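Laccase (Botrytis aclada, PDB 3SQR) probably couples the one-electron oxidation of hydroquinones and related phenols to the four-electron reduction of dioxygen to water, using copper ions. Local coordinates at residues Arg264-Asn269 and Arg310-Val315; Ile288-Val293 and Pro497-Ala502. All blocks are in the same frame, centred on the assembly; numbering follows the deposited sequence.

Contact 1 of 2, residues Arg264-Asn269 and Arg310-Val315; sequences RLRLIN and RYDVIV
Two antiparallel neighbours in the mixed sheet of the middle cupredoxin-like domain, strands 262-269 and 310-316, meet where Arg-264, Arg-266 and Asp-312 gather into a salt-bridge network on one face. The backbones are joined at two hydrogen-bonded pairs, Leu-265 with Val-313 and Leu-267 with Tyr-311, each amide answering the partner's carbonyl; the bond from Leu-267 N to Tyr-311 O measures 2.8 Å.

Between them sits the non-hydrogen-bonded pair Arg-266 and Asp-312. Arg-264, its CG anti to the backbone N (chi1 176°) and its chain extended, rises from the sheet on the face shared with Asp-312, and its guanidinium turns an edge to OD2. NE and NH2 both grip OD2, at 2.8 Å from NE and 2.9 Å from NH2, from the same face of the carboxylate, whose plane stands 72° from the guanidinium. Arg-266 contributes charge rather than a directed bond: its NH1 is 3.3 Å from Asp-312 OD2, but the oxygen lies well out of the guanidinium plane. The two guanidinium groups are layered, with Arg-266 NH2 over the centre of the Arg-264 group. Thr-164 bonds to both Asp-312 OD2 and Arg-266 NH1, and Asp-196 takes Arg-266 NH2.

The same face continues on one side with Ile-314, whose CD1 touches Arg-264 CB at 3.6 Å, and on the other with Ile-268, whose CG1 lies 3.6 Å from Arg-310 CG. On the opposite face, leucines and valines meet: Val-313 CG2 touches both Leu-265 CB and Leu-267 CD1, and Val-313 and Leu-267 also pack on Leu-303 of strand 303-305.

Two arginines beside one buried carboxylate would be expected to keep Asp-312 ionised, while that carboxylate and Asp-196 offset the charge of the two layered guanidinium groups.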
# COMPACT_ATOMS: atom_id res chain seq x y z
N ARG A 264 6.62 19.07 4.39
CA ARG A 264 5.85 17.99 3.78
C ARG A 264 6.26 16.66 4.42
O ARG A 264 7.44 16.30 4.51
CB ARG A 264 6.13 17.97 2.28
CG ARG A 264 5.43 16.82 1.59
CD ARG A 264 5.70 16.90 0.13
NE ARG A 264 4.81 16.04 -0.61
CZ ARG A 264 4.62 16.17 -1.92
NH1 ARG A 264 5.22 17.14 -2.62
NH2 ARG A 264 3.82 15.33 -2.53
N LEU A 265 5.28 16.00 4.98
CA LEU A 265 5.44 14.64 5.58
C LEU A 265 4.63 13.69 4.72
O LEU A 265 3.51 13.96 4.38
CB LEU A 265 4.84 14.58 6.97
CG LEU A 265 5.58 15.30 8.11
CD1 LEU A 265 5.98 16.74 7.81
CD2 LEU A 265 4.75 15.13 9.42
N ARG A 266 5.18 12.51 4.51
CA ARG A 266 4.55 11.57 3.57
C ARG A 266 4.24 10.33 4.37
O ARG A 266 5.13 9.60 4.73
CB ARG A 266 5.50 11.30 2.43
CG ARG A 266 5.97 12.54 1.65
CD ARG A 266 7.01 12.13 0.67
NE ARG A 266 7.51 13.17 -0.19
CZ ARG A 266 7.10 13.42 -1.43
NH1 ARG A 266 6.11 12.74 -1.95
NH2 ARG A 266 7.67 14.39 -2.14
N LEU A 267 2.97 10.18 4.69
CA LEU A 267 2.52 9.21 5.63
C LEU A 267 2.07 7.98 4.90
O LEU A 267 1.29 8.06 3.97
CB LEU A 267 1.39 9.76 6.46
CG LEU A 267 1.74 11.10 7.16
CD1 LEU A 267 0.48 11.75 7.76
CD2 LEU A 267 2.83 10.88 8.20
N ILE A 268 2.57 6.84 5.37
CA ILE A 268 2.20 5.51 4.81
C ILE A 268 1.93 4.54 5.89
O ILE A 268 2.78 4.30 6.75
CB ILE A 268 3.24 4.93 3.86
CG1 ILE A 268 3.85 6.02 2.97
CG2 ILE A 268 2.61 3.68 3.03
CD1 ILE A 268 4.74 5.49 1.90
N ASN A 269 0.77 3.89 5.82
CA ASN A 269 0.47 2.79 6.72
C ASN A 269 0.86 1.48 5.99
O ASN A 269 0.28 1.14 5.00
CB ASN A 269 -1.01 2.80 7.14
CG ASN A 269 -1.46 1.60 7.95
OD1 ASN A 269 -0.74 0.59 8.18
ND2 ASN A 269 -2.77 1.67 8.35
N ARG A 310 -1.66 6.31 1.55
CA ARG A 310 -0.68 7.34 1.74
C ARG A 310 -1.44 8.59 1.86
O ARG A 310 -2.50 8.72 1.28
CB ARG A 310 0.33 7.49 0.57
CG ARG A 310 1.25 6.31 0.47
CD ARG A 310 0.63 5.18 -0.26
NE ARG A 310 0.50 5.49 -1.66
CZ ARG A 310 -0.38 4.94 -2.51
NH1 ARG A 310 -1.30 4.10 -2.08
NH2 ARG A 310 -0.34 5.28 -3.79
N TYR A 311 -0.88 9.50 2.64
CA TYR A 311 -1.30 10.90 2.61
C TYR A 311 -0.07 11.74 2.62
O TYR A 311 0.90 11.46 3.36
CB TYR A 311 -2.16 11.22 3.80
CG TYR A 311 -3.56 10.70 3.72
CD1 TYR A 311 -4.54 11.37 3.00
CD2 TYR A 311 -3.89 9.50 4.32
CE1 TYR A 311 -5.81 10.89 2.95
CE2 TYR A 311 -5.18 9.02 4.28
CZ TYR A 311 -6.13 9.71 3.59
OH TYR A 311 -7.38 9.25 3.54
N ASP A 312 -0.15 12.85 1.92
CA ASP A 312 0.87 13.84 1.99
C ASP A 312 0.19 14.98 2.77
O ASP A 312 -0.95 15.36 2.47
CB ASP A 312 1.30 14.39 0.65
CG ASP A 312 2.17 13.44 -0.13
OD1 ASP A 312 1.58 12.52 -0.66
OD2 ASP A 312 3.40 13.63 -0.23
N VAL A 313 0.91 15.43 3.78
CA VAL A 313 0.46 16.59 4.58
C VAL A 313 1.56 17.61 4.72
O VAL A 313 2.73 17.34 4.74
CB VAL A 313 -0.04 16.13 5.98
CG1 VAL A 313 -1.12 15.05 5.85
CG2 VAL A 313 1.19 15.58 6.81
N ILE A 314 1.13 18.86 4.86
CA ILE A 314 2.05 19.94 5.08
C ILE A 314 1.77 20.37 6.52
O ILE A 314 0.61 20.52 6.91
CB ILE A 314 1.79 21.13 4.19
CG1 ILE A 314 2.03 20.78 2.73
CG2 ILE A 314 2.79 22.30 4.55
CD1 ILE A 314 3.33 20.15 2.41
N VAL A 315 2.86 20.47 7.28
CA VAL A 315 2.73 20.86 8.70
C VAL A 315 3.62 22.10 8.83
O VAL A 315 4.83 22.06 8.53
CB VAL A 315 3.16 19.82 9.67
CG1 VAL A 315 2.83 20.35 11.10
CG2 VAL A 315 2.40 18.53 9.45

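Contact 2 of 2, residues Ile288-Val293 and Pro497-Ala502; sequences IANDLV and PRRDVA
Asp-291 reaches across to Arg-499 and Asp-500 with every atom of its side chain engaged. Its CB lies 3.6 Å from Asp-500 OD2 and also faces the CB of Arg-499. With CG beside its own backbone N (chi1 -60°), the carboxylate is presented to the guanidinium of Arg-499, which meets it side-on through NE and NH2. OD1 takes NH2 at 2.8 Å in a nearly straight bond, 173° at the hydrogen, and also accepts the backbone N of Arg-310. OD2 takes NE at 2.9 Å. Both nitrogens come from above the carboxylate plane, which is turned 65° from the guanidinium. OD2 has two further donors, the backbone amides of Asp-500 and Val-501: the Asp-500 N-H meets the anti lone pair of OD2, N to O 2.9 Å, while that of Val-501 arrives nearly in line with the C-O bond.

Asp-291 occupies the second position of a type II' beta turn, Asn-290 to Val-293, the hairpin turn joining strands 285-290 and 293-300 at the edge of the middle domain's sheet. Its partner segment belongs to the third cupredoxin-like domain of the multicopper oxidase fold, so the carboxylate fastens one domain to the next. Around it, Asn-290 CB rests over one face of the Arg-499 guanidinium, toward its rim; Arg-499 NH1 bonds to Tyr-311 OH. Val-293 spreads its methyls against the Arg-498 carbonyl, with CG2 3.3 Å from O, and sets CG1 over a face of the Arg-498 guanidinium, whose NH2 bonds to the carbonyl of Leu-380.

A water extends the junction, accepting from Leu-292 N at 2.8 Å and donating to Asp-500 OD2 at 2.7 Å. That oxygen also pairs with Arg-310, while Asp-500 OD1 bonds to NE2 of His-126, a histidine ligand of a copper ion.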
# COMPACT_ATOMS: atom_id res chain seq x y z
N ILE A 288 -2.68 17.27 1.50
CA ILE A 288 -2.50 17.70 0.11
C ILE A 288 -2.51 16.61 -0.94
O ILE A 288 -2.49 16.92 -2.11
CB ILE A 288 -1.27 18.58 -0.08
CG1 ILE A 288 0.06 17.92 0.29
CG2 ILE A 288 -1.41 19.90 0.80
CD1 ILE A 288 1.20 18.47 -0.49
N ALA A 289 -2.51 15.34 -0.53
CA ALA A 289 -2.65 14.27 -1.49
C ALA A 289 -3.11 13.09 -0.76
O ALA A 289 -2.83 12.91 0.43
CB ALA A 289 -1.31 13.95 -2.20
N ASN A 290 -3.84 12.25 -1.50
CA ASN A 290 -4.13 10.96 -1.03
C ASN A 290 -3.60 9.94 -2.02
O ASN A 290 -3.73 10.11 -3.20
CB ASN A 290 -5.61 10.78 -0.68
CG ASN A 290 -6.61 10.97 -1.84
OD1 ASN A 290 -6.32 10.87 -3.07
ND2 ASN A 290 -7.83 11.14 -1.44
N ASP A 291 -2.96 8.92 -1.50
CA ASP A 291 -2.23 8.02 -2.36
C ASP A 291 -1.43 8.80 -3.41
O ASP A 291 -0.64 9.62 -3.00
CB ASP A 291 -3.24 7.01 -2.93
CG ASP A 291 -3.93 6.20 -1.83
OD1 ASP A 291 -3.56 6.32 -0.63
OD2 ASP A 291 -4.87 5.42 -2.17
N LEU A 292 -1.58 8.53 -4.73
CA LEU A 292 -0.85 9.26 -5.77
C LEU A 292 -1.71 10.28 -6.50
O LEU A 292 -1.44 10.62 -7.65
CB LEU A 292 -0.14 8.32 -6.74
CG LEU A 292 1.02 7.53 -6.13
CD1 LEU A 292 1.24 6.15 -6.92
CD2 LEU A 292 2.28 8.32 -6.18
N VAL A 293 -2.64 10.85 -5.75
CA VAL A 293 -3.56 11.87 -6.30
C VAL A 293 -3.58 13.10 -5.40
O VAL A 293 -4.07 13.07 -4.26
CB VAL A 293 -4.93 11.30 -6.37
CG1 VAL A 293 -5.97 12.31 -6.94
CG2 VAL A 293 -4.96 9.97 -7.24
N PRO A 497 -13.70 11.14 -4.56
CA PRO A 497 -12.31 10.80 -4.23
C PRO A 497 -11.71 9.80 -5.21
O PRO A 497 -12.39 8.96 -5.79
CB PRO A 497 -12.39 10.19 -2.83
CG PRO A 497 -13.77 10.64 -2.31
CD PRO A 497 -14.63 10.80 -3.49
N ARG A 498 -10.41 9.89 -5.38
CA ARG A 498 -9.73 9.09 -6.38
C ARG A 498 -8.39 8.74 -5.80
O ARG A 498 -7.65 9.62 -5.36
CB ARG A 498 -9.58 9.89 -7.69
CG ARG A 498 -9.00 9.16 -8.88
CD ARG A 498 -9.09 10.00 -10.13
NE ARG A 498 -8.12 11.08 -10.22
CZ ARG A 498 -8.40 12.38 -10.26
NH1 ARG A 498 -9.63 12.79 -10.18
NH2 ARG A 498 -7.45 13.27 -10.39
N ARG A 499 -8.11 7.43 -5.78
CA ARG A 499 -6.96 6.94 -5.11
C ARG A 499 -6.79 5.46 -5.45
O ARG A 499 -7.42 4.95 -6.39
CB ARG A 499 -7.09 7.17 -3.59
CG ARG A 499 -8.14 6.28 -2.89
CD ARG A 499 -8.33 6.61 -1.39
NE ARG A 499 -7.04 6.74 -0.70
CZ ARG A 499 -6.85 7.39 0.45
NH1 ARG A 499 -7.84 8.04 1.03
NH2 ARG A 499 -5.62 7.49 0.94
N ASP A 500 -5.91 4.76 -4.76
CA ASP A 500 -5.76 3.30 -5.05
C ASP A 500 -5.97 2.31 -3.92
O ASP A 500 -6.07 1.11 -4.15
CB ASP A 500 -4.39 3.05 -5.74
CG ASP A 500 -3.21 3.43 -4.87
OD1 ASP A 500 -3.05 2.78 -3.83
OD2 ASP A 500 -2.46 4.39 -5.26
N VAL A 501 -6.17 2.83 -2.70
CA VAL A 501 -6.57 1.98 -1.56
C VAL A 501 -7.72 2.67 -0.85
O VAL A 501 -7.66 3.85 -0.52
CB VAL A 501 -5.44 1.71 -0.54
CG1 VAL A 501 -5.96 0.94 0.62
CG2 VAL A 501 -4.29 0.98 -1.15
N ALA A 502 -8.82 1.97 -0.65
CA ALA A 502 -9.97 2.53 0.07
C ALA A 502 -10.69 1.45 0.84
O ALA A 502 -10.75 0.28 0.45
CB ALA A 502 -10.94 3.21 -0.94
O HOH W 1 -3.23 6.75 -6.19

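Along the chain the four segments alternate: 264-269 of contact 1, 288-293 of contact 2, 310-315 and finally 497-502. Contact 1 is internal to the middle domain, whereas contact 2 joins the hairpin turn at the end of strand 285-290 to the third domain; their centres are about 12 Å apart. Strands 310-316 and 285-290 are neighbours in one sheet, so segment 310-315 lies between 264-269 and the start of 288-293. The contacts meet directly at the salt bridge from Arg-310 NH2 to Asp-500 OD2, 2.7 Å long, so one sheet of the middle domain reaches both the interdomain junction and the surroundings of a copper ion bound by His-126.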